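Local atomic coordinates of neurotoxin (Clostridium botulinum, PDB entry 1ZB7), a protein that cleaves synaptobrevins (VAMP1, VAMP2 and VAMP3) in the host cytosol as the zinc endopeptidase light chain of botulinum neurotoxin type G. Residues 47-52 against 161-166; 196-201 against 379-384; 298-303 against 327-332; 291-296 against 339-344. All blocks are in the same frame, centred on the assembly; numbering follows the deposited sequence. Where two conformers were deposited one is given.

Interaction 1 (47-52 against 161-166); sequences PERFTY and FGPGPV
F161 presents one ring face to F50, whose edge points at it in a T-shaped pair with centroids 5.8 Å apart and planes at 87°. F50 reaches this place because its CG lies anti to the backbone N (chi1 -173°), which carries CD1 to 4.2 Å from F161 CG. The edge of F161, at CD1, lies near E48 O and R49 O, and F25 joins the two rings to make a small aromatic cluster. At G162 the backbone takes over: its N gives a weak, bent hydrogen bond to E48 O, and its O rests against F50 CB. Here the chain is leaving the large mixed sheet, where strands 43-46 and 158-161 run side by side in parallel; the segments run from the ends of these strands into the loops that follow, so the two chains stay together after the parallel strands end. P163 O is then gripped twice, by F50 N at 3.0 Å and by R49 NE at 3.1 Å, the two donors arriving from opposite faces of its carbonyl plane. G164 O takes the next bond, nearly straight (170°), from R49 NH2 at 2.9 Å, while G164 CA makes a short CA-H...O contact with F50 O. Both acceptors lie in the plane of the guanidinium, and the bends of the R49 chain at chi2 and chi3 turn that edge along the loop. A water continues the line past P165, bridging R49 NH2 to P165 O, while R49 NH1 is held by the carbonyls of D75 and Y78.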
loop_
_atom_site.group_PDB
_atom_site.type_symbol
_atom_site.label_atom_id
_atom_site.label_comp_id
_atom_site.label_asym_id
_atom_site.label_seq_id
_atom_site.Cartn_x
_atom_site.Cartn_y
_atom_site.Cartn_z
ATOM N N PRO A 47 -16.660 -6.030 -30.127
ATOM C CA PRO A 47 -15.297 -5.606 -30.575
ATOM C C PRO A 47 -15.251 -4.186 -31.110
ATOM O O PRO A 47 -15.036 -3.980 -32.262
ATOM C CB PRO A 47 -14.932 -6.637 -31.659
ATOM C CG PRO A 47 -15.998 -7.546 -31.725
ATOM C CD PRO A 47 -17.226 -6.953 -31.104
ATOM N N GLU A 48 -15.493 -3.232 -30.230
ATOM C CA GLU A 48 -15.531 -1.880 -30.591
ATOM C C GLU A 48 -14.908 -1.144 -29.422
ATOM O O GLU A 48 -14.915 -1.600 -28.300
ATOM C CB GLU A 48 -16.959 -1.318 -30.677
ATOM C CG GLU A 48 -17.961 -2.032 -31.527
ATOM C CD GLU A 48 -18.011 -1.501 -32.942
ATOM O OE1 GLU A 48 -17.705 -0.292 -33.072
ATOM O OE2 GLU A 48 -18.430 -2.291 -33.869
ATOM N N ARG A 49 -14.499 0.064 -29.700
ATOM C CA ARG A 49 -14.073 0.969 -28.670
ATOM C C ARG A 49 -15.276 1.435 -27.871
ATOM O O ARG A 49 -16.279 1.747 -28.426
ATOM C CB ARG A 49 -13.299 2.170 -29.279
ATOM C CG ARG A 49 -12.109 1.751 -30.136
ATOM C CD ARG A 49 -10.952 1.146 -29.347
ATOM N NE ARG A 49 -10.295 2.146 -28.509
ATOM C CZ ARG A 49 -9.378 3.016 -28.908
ATOM N NH1 ARG A 49 -8.905 2.956 -30.136
ATOM N NH2 ARG A 49 -8.884 3.898 -28.070
ATOM N N PHE A 50 -15.059 1.511 -26.567
ATOM C CA PHE A 50 -15.887 2.109 -25.598
ATOM C C PHE A 50 -15.856 3.620 -25.544
ATOM O O PHE A 50 -15.015 4.243 -24.936
ATOM C CB PHE A 50 -15.462 1.636 -24.227
ATOM C CG PHE A 50 -16.372 2.069 -23.178
ATOM C CD1 PHE A 50 -17.535 1.319 -22.911
ATOM C CD2 PHE A 50 -16.144 3.236 -22.472
ATOM C CE1 PHE A 50 -18.427 1.714 -21.902
ATOM C CE2 PHE A 50 -17.064 3.648 -21.456
ATOM C CZ PHE A 50 -18.206 2.875 -21.196
ATOM N N THR A 51 -16.915 4.188 -26.017
ATOM C CA THR A 51 -17.030 5.581 -26.297
ATOM C C THR A 51 -17.849 6.340 -25.288
ATOM O O THR A 51 -17.641 7.534 -25.142
ATOM C CB THR A 51 -17.628 5.679 -27.700
ATOM O OG1 THR A 51 -16.554 6.001 -28.612
ATOM C CG2 THR A 51 -18.814 6.677 -27.776
ATOM N N TYR A 52 -18.769 5.665 -24.597
ATOM C CA TYR A 52 -19.743 6.355 -23.771
ATOM C C TYR A 52 -19.051 7.033 -22.597
ATOM O O TYR A 52 -19.525 8.067 -22.124
ATOM C CB TYR A 52 -20.829 5.379 -23.277
ATOM C CG TYR A 52 -22.265 5.915 -23.325
ATOM C CD1 TYR A 52 -22.999 6.123 -22.134
ATOM C CD2 TYR A 52 -22.902 6.196 -24.553
ATOM C CE1 TYR A 52 -24.355 6.618 -22.155
ATOM C CE2 TYR A 52 -24.277 6.688 -24.598
ATOM C CZ TYR A 52 -24.999 6.894 -23.391
ATOM O OH TYR A 52 -26.330 7.353 -23.404
ATOM N N PHE A 161 -16.544 -4.945 -23.992
ATOM C CA PHE A 161 -16.038 -4.001 -24.984
ATOM C C PHE A 161 -14.548 -3.990 -25.129
ATOM O O PHE A 161 -13.824 -4.450 -24.269
ATOM C CB PHE A 161 -16.473 -2.579 -24.633
ATOM C CG PHE A 161 -17.849 -2.267 -25.067
ATOM C CD1 PHE A 161 -18.068 -1.471 -26.205
ATOM C CD2 PHE A 161 -18.925 -2.742 -24.362
ATOM C CE1 PHE A 161 -19.355 -1.181 -26.613
ATOM C CE2 PHE A 161 -20.204 -2.477 -24.778
ATOM C CZ PHE A 161 -20.412 -1.716 -25.909
ATOM N N GLY A 162 -14.117 -3.351 -26.217
ATOM C CA GLY A 162 -12.795 -2.841 -26.385
ATOM C C GLY A 162 -12.604 -1.619 -25.476
ATOM O O GLY A 162 -13.552 -1.157 -24.776
ATOM N N PRO A 163 -11.384 -1.067 -25.470
ATOM C CA PRO A 163 -11.020 0.016 -24.547
ATOM C C PRO A 163 -11.619 1.364 -24.923
ATOM O O PRO A 163 -12.112 1.549 -26.049
ATOM C CB PRO A 163 -9.470 0.024 -24.595
ATOM C CG PRO A 163 -9.074 -0.632 -25.866
ATOM C CD PRO A 163 -10.249 -1.514 -26.303
ATOM N N GLY A 164 -11.655 2.287 -23.965
ATOM C CA GLY A 164 -12.016 3.669 -24.282
ATOM C C GLY A 164 -10.742 4.324 -24.847
ATOM O O GLY A 164 -9.922 3.659 -25.412
ATOM N N PRO A 165 -10.583 5.610 -24.728
ATOM C CA PRO A 165 -9.315 6.269 -25.215
ATOM C C PRO A 165 -7.935 5.758 -24.686
ATOM O O PRO A 165 -6.925 5.778 -25.434
ATOM C CB PRO A 165 -9.527 7.745 -24.844
ATOM C CG PRO A 165 -11.049 7.912 -24.764
ATOM C CD PRO A 165 -11.584 6.582 -24.238
ATOM N N VAL A 166 -7.907 5.336 -23.428
ATOM C CA VAL A 166 -6.736 4.822 -22.780
ATOM C C VAL A 166 -6.808 3.294 -22.882
ATOM O O VAL A 166 -7.684 2.712 -22.325
ATOM C CB VAL A 166 -6.669 5.263 -21.269
ATOM C CG1 VAL A 166 -5.447 4.702 -20.525
ATOM C CG2 VAL A 166 -6.701 6.735 -21.139
HETATM O O HOH W 1 -6.670 6.077 -28.047
#

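Interaction 2 (196-201 against 379-384); sequences CPSCLN and PIKTEK
L200 and I380 face each other as an antiparallel hydrogen-bonded pair, L200 N giving to I380 O at 2.8 Å and I380 N returning to L200 O at 3.1 Å. One step on, C199 and K381 form a non-hydrogen-bonded pair, and T382 N closes the ladder on S198 O at 2.8 Å with the donor in the carbonyl plane. Side chains follow this register. L200 CB meets I380 CG1 on one face of the sheet, and L200 CD1 comes within 3.5 Å of the methyl CG2 of T382, the two side chains crossing at a slant. On the other face K381, bent at chi2 and chi4, curls back until its NZ donates to S198 OG at 2.9 Å. The turn from C196 to C199 places that hydroxyl, and Y78 OH adds a weak bond to it. T382 OG1 accepts from K384 N at 3.0 Å, making an ST turn, and also bonds A419 O. A C196-C199 disulfide is seen in the crystal, but in this conformer of C199 the SG atoms of C196 and C199 stand 4.7 Å apart, so the bonded state presumably belongs to the other. This is a type I beta turn leading into the antiparallel pairing of strand 199-208 with strand 377-381, the two inner strands of a four-stranded sheet.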
loop_
_atom_site.group_PDB
_atom_site.type_symbol
_atom_site.label_atom_id
_atom_site.label_comp_id
_atom_site.label_asym_id
_atom_site.label_seq_id
_atom_site.Cartn_x
_atom_site.Cartn_y
_atom_site.Cartn_z
ATOM N N CYS A 196 -8.435 -4.592 -23.299
ATOM C CA CYS A 196 -7.436 -4.686 -24.323
ATOM C C CYS A 196 -6.565 -5.934 -24.151
ATOM O O CYS A 196 -5.650 -5.966 -23.323
ATOM C CB CYS A 196 -6.554 -3.466 -24.291
ATOM S SG CYS A 196 -5.349 -3.458 -25.637
ATOM N N PRO A 197 -6.862 -6.994 -24.889
ATOM C CA PRO A 197 -6.114 -8.219 -24.624
ATOM C C PRO A 197 -4.633 -8.212 -24.992
ATOM O O PRO A 197 -3.825 -8.958 -24.408
ATOM C CB PRO A 197 -6.869 -9.239 -25.425
ATOM C CG PRO A 197 -7.582 -8.392 -26.514
ATOM C CD PRO A 197 -7.969 -7.186 -25.867
ATOM N N SER A 198 -4.306 -7.345 -25.937
ATOM C CA SER A 198 -3.037 -7.254 -26.557
ATOM C C SER A 198 -2.098 -6.212 -25.854
ATOM O O SER A 198 -0.883 -6.132 -26.120
ATOM C CB SER A 198 -3.267 -7.018 -28.049
ATOM O OG SER A 198 -3.858 -5.791 -28.376
ATOM N N CYS A 199 -2.656 -5.559 -24.862
ATOM C CA CYS A 199 -1.935 -4.577 -24.022
ATOM C C CYS A 199 -1.483 -5.234 -22.700
ATOM O O CYS A 199 -2.325 -5.553 -21.907
ATOM C CB CYS A 199 -2.782 -3.358 -23.728
ATOM S SG CYS A 199 -1.854 -2.368 -22.631
ATOM N N LEU A 200 -0.190 -5.469 -22.477
ATOM C CA LEU A 200 0.239 -6.309 -21.374
ATOM C C LEU A 200 0.792 -5.476 -20.267
ATOM O O LEU A 200 1.648 -4.606 -20.507
ATOM C CB LEU A 200 1.271 -7.325 -21.848
ATOM C CG LEU A 200 0.876 -8.276 -23.012
ATOM C CD1 LEU A 200 2.045 -9.136 -23.486
ATOM C CD2 LEU A 200 -0.331 -9.130 -22.664
ATOM N N ASN A 201 0.295 -5.702 -19.072
ATOM C CA ASN A 201 0.877 -5.128 -17.845
ATOM C C ASN A 201 2.273 -5.690 -17.679
ATOM O O ASN A 201 2.511 -6.836 -17.958
ATOM C CB ASN A 201 0.107 -5.575 -16.570
ATOM C CG ASN A 201 -1.273 -5.149 -16.562
ATOM O OD1 ASN A 201 -1.507 -3.994 -16.930
ATOM N ND2 ASN A 201 -2.255 -6.040 -16.105
ATOM N N PRO A 379 3.402 -0.162 -19.926
ATOM C CA PRO A 379 2.860 -1.386 -20.568
ATOM C C PRO A 379 3.598 -1.728 -21.902
ATOM O O PRO A 379 4.362 -0.934 -22.412
ATOM C CB PRO A 379 1.413 -1.056 -20.750
ATOM C CG PRO A 379 1.385 0.476 -20.938
ATOM C CD PRO A 379 2.516 1.008 -20.045
ATOM N N ILE A 380 3.427 -2.953 -22.390
ATOM C CA ILE A 380 3.941 -3.386 -23.655
ATOM C C ILE A 380 2.781 -3.980 -24.485
ATOM O O ILE A 380 1.724 -4.149 -23.993
ATOM C CB ILE A 380 5.141 -4.401 -23.480
ATOM C CG1 ILE A 380 4.681 -5.688 -22.812
ATOM C CG2 ILE A 380 6.389 -3.728 -22.839
ATOM C CD1 ILE A 380 5.772 -6.682 -22.444
ATOM N N LYS A 381 3.010 -4.277 -25.744
ATOM C CA LYS A 381 1.994 -4.656 -26.774
ATOM C C LYS A 381 2.430 -6.040 -27.225
ATOM O O LYS A 381 3.608 -6.311 -27.358
ATOM C CB LYS A 381 2.037 -3.600 -27.928
ATOM C CG LYS A 381 1.262 -3.862 -29.260
ATOM C CD LYS A 381 -0.172 -4.121 -28.942
ATOM C CE LYS A 381 -1.198 -4.201 -30.178
ATOM N NZ LYS A 381 -2.492 -3.604 -29.733
ATOM N N THR A 382 1.507 -6.938 -27.416
ATOM C CA THR A 382 1.774 -8.117 -28.218
ATOM C C THR A 382 0.823 -8.189 -29.368
ATOM O O THR A 382 -0.373 -7.991 -29.210
ATOM C CB THR A 382 1.789 -9.474 -27.381
ATOM O OG1 THR A 382 1.962 -10.605 -28.261
ATOM C CG2 THR A 382 0.566 -9.660 -26.599
ATOM N N GLU A 383 1.322 -8.568 -30.509
ATOM C CA GLU A 383 0.532 -8.851 -31.714
ATOM C C GLU A 383 0.431 -10.371 -31.960
ATOM O O GLU A 383 -0.134 -10.765 -32.935
ATOM C CB GLU A 383 1.179 -8.247 -32.966
ATOM C CG GLU A 383 1.296 -6.727 -33.006
ATOM C CD GLU A 383 -0.009 -5.996 -33.195
ATOM O OE1 GLU A 383 -1.138 -6.630 -33.176
ATOM O OE2 GLU A 383 0.119 -4.741 -33.372
ATOM N N LYS A 384 0.950 -11.194 -31.056
ATOM C CA LYS A 384 1.140 -12.631 -31.304
ATOM C C LYS A 384 0.265 -13.618 -30.519
ATOM O O LYS A 384 0.566 -14.792 -30.496
ATOM C CB LYS A 384 2.633 -12.934 -31.068
ATOM C CG LYS A 384 3.435 -12.235 -32.119
ATOM C CD LYS A 384 4.756 -12.832 -32.366
ATOM C CE LYS A 384 5.529 -11.907 -33.306
ATOM N NZ LYS A 384 6.928 -11.966 -32.995
#

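Interaction 3 (298-303 against 327-332); sequences DIANRL and YDFVED
The last turns of helix 282-303 face the chain just as it leaves helix 316-327, with A300 and F329 nearest at 7.2 Å between CA atoms and no hydrogen bond passing between the segments. D328, with positive phi, is the first residue to leave helical geometry, and the chain then brings F329 back over the other helix. The F329 ring is the centre of the contact. A300 CB sits over one face in a CH-pi contact, 3.9 Å from the ring centroid, while CB of Y327 covers the opposite face. I299 CG2 lies at the ring edge, 3.8 Å from F329 CZ, and L303 CD1 approaches F329 CE2 at 3.7 Å. The same I299 methyl serves a second ring: directed away from the residue's own N, CG2 rises over the face of Y327, 4.1 Å from its centroid and 26° off the normal. One branch of I299 thus fills the angle between two aromatic rings. Y327 OH hydrogen-bonds to G186 O, which helps to fix that ring's position. Around this apolar patch, Y118 and F187 touch the helix from nearby loops, Y337 of strand 337-338 packs on L303, and strand 330-331 pairs with 337-338 through V330 and S338.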
loop_
_atom_site.group_PDB
_atom_site.type_symbol
_atom_site.label_atom_id
_atom_site.label_comp_id
_atom_site.label_asym_id
_atom_site.label_seq_id
_atom_site.Cartn_x
_atom_site.Cartn_y
_atom_site.Cartn_z
ATOM N N ASP A 298 -32.084 -9.783 2.307
ATOM C CA ASP A 298 -32.965 -8.863 1.609
ATOM C C ASP A 298 -33.568 -9.460 0.341
ATOM O O ASP A 298 -34.765 -9.226 0.035
ATOM C CB ASP A 298 -32.279 -7.525 1.314
ATOM C CG ASP A 298 -31.892 -6.727 2.614
ATOM O OD1 ASP A 298 -32.409 -6.902 3.728
ATOM O OD2 ASP A 298 -31.003 -5.890 2.496
ATOM N N ILE A 299 -32.758 -10.209 -0.397
ATOM C CA ILE A 299 -33.210 -10.867 -1.627
ATOM C C ILE A 299 -34.197 -11.979 -1.289
ATOM O O ILE A 299 -35.257 -12.062 -1.910
ATOM C CB ILE A 299 -32.058 -11.368 -2.516
ATOM C CG1 ILE A 299 -31.235 -10.149 -2.996
ATOM C CG2 ILE A 299 -32.571 -12.256 -3.671
ATOM C CD1 ILE A 299 -32.041 -9.023 -3.652
ATOM N N ALA A 300 -33.849 -12.789 -0.291
ATOM C CA ALA A 300 -34.785 -13.821 0.182
ATOM C C ALA A 300 -36.117 -13.187 0.658
ATOM O O ALA A 300 -37.164 -13.663 0.231
ATOM C CB ALA A 300 -34.145 -14.766 1.280
ATOM N N ASN A 301 -36.091 -12.159 1.516
ATOM C CA ASN A 301 -37.306 -11.431 1.888
ATOM C C ASN A 301 -38.162 -10.946 0.661
ATOM O O ASN A 301 -39.368 -11.132 0.640
ATOM C CB ASN A 301 -37.014 -10.178 2.754
ATOM C CG ASN A 301 -36.350 -10.469 4.165
ATOM O OD1 ASN A 301 -36.505 -11.529 4.731
ATOM N ND2 ASN A 301 -35.604 -9.462 4.705
ATOM N N ARG A 302 -37.528 -10.349 -0.354
ATOM C CA ARG A 302 -38.190 -9.968 -1.609
ATOM C C ARG A 302 -38.876 -11.152 -2.313
ATOM O O ARG A 302 -40.060 -11.026 -2.709
ATOM C CB ARG A 302 -37.242 -9.176 -2.605
ATOM C CG ARG A 302 -37.226 -7.748 -2.172
ATOM C CD ARG A 302 -36.146 -6.780 -2.699
ATOM N NE ARG A 302 -36.687 -6.138 -3.873
ATOM C CZ ARG A 302 -36.938 -4.859 -4.106
ATOM N NH1 ARG A 302 -36.690 -3.858 -3.264
ATOM N NH2 ARG A 302 -37.400 -4.600 -5.313
ATOM N N LEU A 303 -38.181 -12.298 -2.379
ATOM C CA LEU A 303 -38.656 -13.442 -3.071
ATOM C C LEU A 303 -39.932 -13.934 -2.410
ATOM O O LEU A 303 -40.789 -14.438 -3.080
ATOM C CB LEU A 303 -37.622 -14.579 -3.097
ATOM C CG LEU A 303 -36.495 -14.486 -4.108
ATOM C CD1 LEU A 303 -35.733 -15.794 -4.097
ATOM C CD2 LEU A 303 -36.973 -14.141 -5.524
ATOM N N TYR A 327 -28.403 -17.900 -5.178
ATOM C CA TYR A 327 -28.048 -17.453 -3.820
ATOM C C TYR A 327 -27.991 -18.617 -2.844
ATOM O O TYR A 327 -27.622 -18.433 -1.689
ATOM C CB TYR A 327 -28.970 -16.390 -3.260
ATOM C CG TYR A 327 -29.008 -15.120 -4.048
ATOM C CD1 TYR A 327 -28.057 -14.116 -3.858
ATOM C CD2 TYR A 327 -29.991 -14.929 -5.055
ATOM C CE1 TYR A 327 -28.092 -12.925 -4.645
ATOM C CE2 TYR A 327 -30.004 -13.766 -5.882
ATOM C CZ TYR A 327 -29.084 -12.755 -5.623
ATOM O OH TYR A 327 -29.098 -11.632 -6.422
ATOM N N ASP A 328 -28.314 -19.812 -3.348
ATOM C CA ASP A 328 -28.345 -21.045 -2.571
ATOM C C ASP A 328 -29.224 -20.954 -1.282
ATOM O O ASP A 328 -28.889 -21.456 -0.225
ATOM C CB ASP A 328 -26.912 -21.467 -2.304
ATOM C CG ASP A 328 -26.780 -22.912 -1.847
ATOM O OD1 ASP A 328 -27.715 -23.698 -1.963
ATOM O OD2 ASP A 328 -25.678 -23.245 -1.353
ATOM N N PHE A 329 -30.373 -20.301 -1.434
ATOM C CA PHE A 329 -31.421 -20.206 -0.406
ATOM C C PHE A 329 -31.995 -21.562 -0.087
ATOM O O PHE A 329 -31.987 -22.455 -0.934
ATOM C CB PHE A 329 -32.549 -19.334 -0.907
ATOM C CG PHE A 329 -32.178 -17.891 -1.122
ATOM C CD1 PHE A 329 -31.266 -17.235 -0.308
ATOM C CD2 PHE A 329 -32.749 -17.164 -2.180
ATOM C CE1 PHE A 329 -30.947 -15.912 -0.512
ATOM C CE2 PHE A 329 -32.444 -15.827 -2.369
ATOM C CZ PHE A 329 -31.533 -15.217 -1.531
ATOM N N VAL A 330 -32.482 -21.720 1.158
ATOM C CA VAL A 330 -33.315 -22.862 1.512
ATOM C C VAL A 330 -34.793 -22.485 1.394
ATOM O O VAL A 330 -35.171 -21.342 1.486
ATOM C CB VAL A 330 -32.934 -23.526 2.837
ATOM C CG1 VAL A 330 -31.552 -24.152 2.659
ATOM C CG2 VAL A 330 -32.917 -22.524 4.025
ATOM N N GLU A 331 -35.598 -23.460 1.068
ATOM C CA GLU A 331 -37.013 -23.261 0.808
ATOM C C GLU A 331 -37.722 -24.132 1.771
ATOM O O GLU A 331 -37.384 -25.276 1.845
ATOM C CB GLU A 331 -37.391 -23.765 -0.604
ATOM C CG GLU A 331 -38.684 -23.165 -1.074
ATOM C CD GLU A 331 -39.052 -23.552 -2.440
ATOM O OE1 GLU A 331 -38.142 -23.772 -3.286
ATOM O OE2 GLU A 331 -40.287 -23.546 -2.660
ATOM N N ASP A 332 -38.665 -23.590 2.537
ATOM C CA ASP A 332 -39.412 -24.398 3.501
ATOM C C ASP A 332 -40.641 -24.993 2.807
ATOM O O ASP A 332 -40.928 -24.667 1.610
ATOM C CB ASP A 332 -39.662 -23.602 4.812
ATOM C CG ASP A 332 -40.763 -22.558 4.710
ATOM O OD1 ASP A 332 -41.453 -22.355 3.660
ATOM O OD2 ASP A 332 -40.966 -21.901 5.749
#

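Interaction 4 (291-296 against 339-344); sequences KALQNF and VDKDKF
Helix 282-303 runs past the start of helix 341-354, the CA atoms approaching to 7.1 Å at F296 and V339 and 7.3 Å at L293 and F344. F344 and L293 carry the largest shares of the contact. A chi1 of 171° swings the F344 ring out across the gap to the other helix, where CZ comes within 3.4 Å of L293 N. L293 CD1 lies over one face of that ring, 3.9 Å from the centroid in a CH-pi contact. The ring's edge turns to F296, with F344 CE1 over the centre of the F296 face; the pair is T-shaped, planes at 88° and centroids 5.2 Å apart. A292 CB meets the edge of F344 as well. V339, one residue ahead of the N-cap D340, divides its two methyls: CG1 touches L293 CD1 at 3.6 Å and CG2 rests against F296 CB at 4.1 Å. D340 caps the new helix, OD2 accepting from K343 N through its anti lone pair at 3.0 Å. Further aromatic neighbours extend the cluster, Y327 meeting F296 and Y289 meeting F344, both edge-to-face. With no hydrogen bond joining the segments, cohesion here comes from apolar and aromatic contact, and the polar bonds serve the helix start instead.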
loop_
_atom_site.group_PDB
_atom_site.type_symbol
_atom_site.label_atom_id
_atom_site.label_comp_id
_atom_site.label_asym_id
_atom_site.label_seq_id
_atom_site.Cartn_x
_atom_site.Cartn_y
_atom_site.Cartn_z
ATOM N N LYS A 291 -22.674 -7.469 5.839
ATOM C CA LYS A 291 -23.399 -6.743 4.802
ATOM C C LYS A 291 -23.730 -7.641 3.569
ATOM O O LYS A 291 -24.800 -7.515 2.995
ATOM C CB LYS A 291 -22.646 -5.435 4.431
ATOM C CG LYS A 291 -23.437 -4.360 3.554
ATOM C CD LYS A 291 -25.055 -4.478 3.512
ATOM C CE LYS A 291 -25.713 -3.133 3.119
ATOM N NZ LYS A 291 -24.737 -2.263 2.386
ATOM N N ALA A 292 -22.871 -8.574 3.199
ATOM C CA ALA A 292 -23.211 -9.508 2.159
ATOM C C ALA A 292 -24.395 -10.427 2.639
ATOM O O ALA A 292 -25.338 -10.706 1.893
ATOM C CB ALA A 292 -21.979 -10.316 1.803
ATOM N N LEU A 293 -24.357 -10.838 3.904
ATOM C CA LEU A 293 -25.355 -11.709 4.449
ATOM C C LEU A 293 -26.715 -11.001 4.447
ATOM O O LEU A 293 -27.661 -11.520 3.902
ATOM C CB LEU A 293 -24.955 -12.186 5.838
ATOM C CG LEU A 293 -25.974 -13.006 6.614
ATOM C CD1 LEU A 293 -26.287 -14.275 5.935
ATOM C CD2 LEU A 293 -25.439 -13.220 8.029
ATOM N N GLN A 294 -26.753 -9.787 4.967
ATOM C CA GLN A 294 -27.920 -8.944 4.952
ATOM C C GLN A 294 -28.439 -8.713 3.509
ATOM O O GLN A 294 -29.631 -8.761 3.268
ATOM C CB GLN A 294 -27.619 -7.606 5.691
ATOM C CG GLN A 294 -28.819 -6.672 5.945
ATOM C CD GLN A 294 -30.032 -7.384 6.608
ATOM O OE1 GLN A 294 -30.023 -7.587 7.827
ATOM N NE2 GLN A 294 -31.078 -7.736 5.825
ATOM N N ASN A 295 -27.539 -8.479 2.569
ATOM C CA ASN A 295 -27.924 -8.389 1.162
ATOM C C ASN A 295 -28.679 -9.693 0.695
ATOM O O ASN A 295 -29.693 -9.627 0.032
ATOM C CB ASN A 295 -26.685 -8.133 0.243
ATOM C CG ASN A 295 -26.168 -6.747 0.297
ATOM O OD1 ASN A 295 -26.753 -5.911 0.894
ATOM N ND2 ASN A 295 -25.019 -6.493 -0.354
ATOM N N PHE A 296 -28.135 -10.862 0.998
ATOM C CA PHE A 296 -28.807 -12.113 0.618
ATOM C C PHE A 296 -30.172 -12.225 1.298
ATOM O O PHE A 296 -31.160 -12.609 0.635
ATOM C CB PHE A 296 -27.928 -13.325 0.935
ATOM C CG PHE A 296 -26.857 -13.647 -0.103
ATOM C CD1 PHE A 296 -26.167 -12.654 -0.800
ATOM C CD2 PHE A 296 -26.496 -14.940 -0.313
ATOM C CE1 PHE A 296 -25.142 -12.964 -1.713
ATOM C CE2 PHE A 296 -25.456 -15.254 -1.253
ATOM C CZ PHE A 296 -24.799 -14.248 -1.918
ATOM N N VAL A 339 -32.052 -17.749 4.342
ATOM C CA VAL A 339 -30.605 -17.894 4.232
ATOM C C VAL A 339 -30.107 -18.802 5.328
ATOM O O VAL A 339 -30.239 -18.495 6.540
ATOM C CB VAL A 339 -29.869 -16.561 4.384
ATOM C CG1 VAL A 339 -28.328 -16.764 4.252
ATOM C CG2 VAL A 339 -30.332 -15.573 3.348
ATOM N N ASP A 340 -29.532 -19.914 4.894
ATOM C CA ASP A 340 -28.851 -20.859 5.768
ATOM C C ASP A 340 -27.417 -20.395 5.971
ATOM O O ASP A 340 -26.698 -20.102 5.000
ATOM C CB ASP A 340 -28.874 -22.260 5.141
ATOM C CG ASP A 340 -28.231 -23.311 6.022
ATOM O OD1 ASP A 340 -28.948 -23.840 6.891
ATOM O OD2 ASP A 340 -27.033 -23.612 5.880
ATOM N N LYS A 341 -27.008 -20.321 7.238
ATOM C CA LYS A 341 -25.707 -19.811 7.628
ATOM C C LYS A 341 -24.555 -20.644 7.081
ATOM O O LYS A 341 -23.612 -20.104 6.624
ATOM C CB LYS A 341 -25.568 -19.664 9.153
ATOM C CG LYS A 341 -26.481 -18.574 9.822
ATOM C CD LYS A 341 -26.512 -17.142 9.141
ATOM C CE LYS A 341 -27.767 -16.276 9.612
ATOM N NZ LYS A 341 -28.987 -16.317 8.626
ATOM N N ASP A 342 -24.636 -21.952 7.091
ATOM C CA ASP A 342 -23.568 -22.767 6.498
ATOM C C ASP A 342 -23.490 -22.638 4.978
ATOM O O ASP A 342 -22.402 -22.575 4.396
ATOM C CB ASP A 342 -23.745 -24.242 6.877
ATOM C CG ASP A 342 -23.484 -24.480 8.377
ATOM O OD1 ASP A 342 -22.476 -23.929 8.845
ATOM O OD2 ASP A 342 -24.274 -25.204 9.077
ATOM N N LYS A 343 -24.644 -22.550 4.342
ATOM C CA LYS A 343 -24.653 -22.419 2.912
ATOM C C LYS A 343 -24.123 -21.057 2.471
ATOM O O LYS A 343 -23.478 -20.970 1.446
ATOM C CB LYS A 343 -26.053 -22.685 2.354
ATOM C CG LYS A 343 -26.431 -24.143 2.370
ATOM C CD LYS A 343 -27.893 -24.296 2.037
ATOM C CE LYS A 343 -28.222 -25.708 1.710
ATOM N NZ LYS A 343 -28.108 -25.849 0.202
ATOM N N PHE A 344 -24.436 -20.007 3.230
ATOM C CA PHE A 344 -23.975 -18.672 2.913
ATOM C C PHE A 344 -22.460 -18.632 3.074
ATOM O O PHE A 344 -21.732 -18.101 2.228
ATOM C CB PHE A 344 -24.658 -17.608 3.795
ATOM C CG PHE A 344 -24.057 -16.262 3.643
ATOM C CD1 PHE A 344 -24.397 -15.450 2.545
ATOM C CD2 PHE A 344 -23.061 -15.838 4.505
ATOM C CE1 PHE A 344 -23.764 -14.217 2.331
ATOM C CE2 PHE A 344 -22.432 -14.600 4.310
ATOM C CZ PHE A 344 -22.796 -13.793 3.209
#

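Overall arrangement
The four contacts form two groups on opposite sides of the chain's centre, all in the zinc protease light chain. Interactions 1 and 2 have centres 15 Å apart and touch where P163 meets C196; one extends from the mixed sheet, the other belongs to the antiparallel four-stranded sheet. Interactions 3 and 4 lie 9 Å apart on successive turns of helix 282-303, joined by the salt bridge of D328 with K343. Between the groups the centres are 36 to 43 Å apart. Along the chain interaction 1 closes first; interaction 2 then closes off a helix-rich span that holds helix 224-239 with the HExxH motif, and within it interaction 3 nests inside interaction 4.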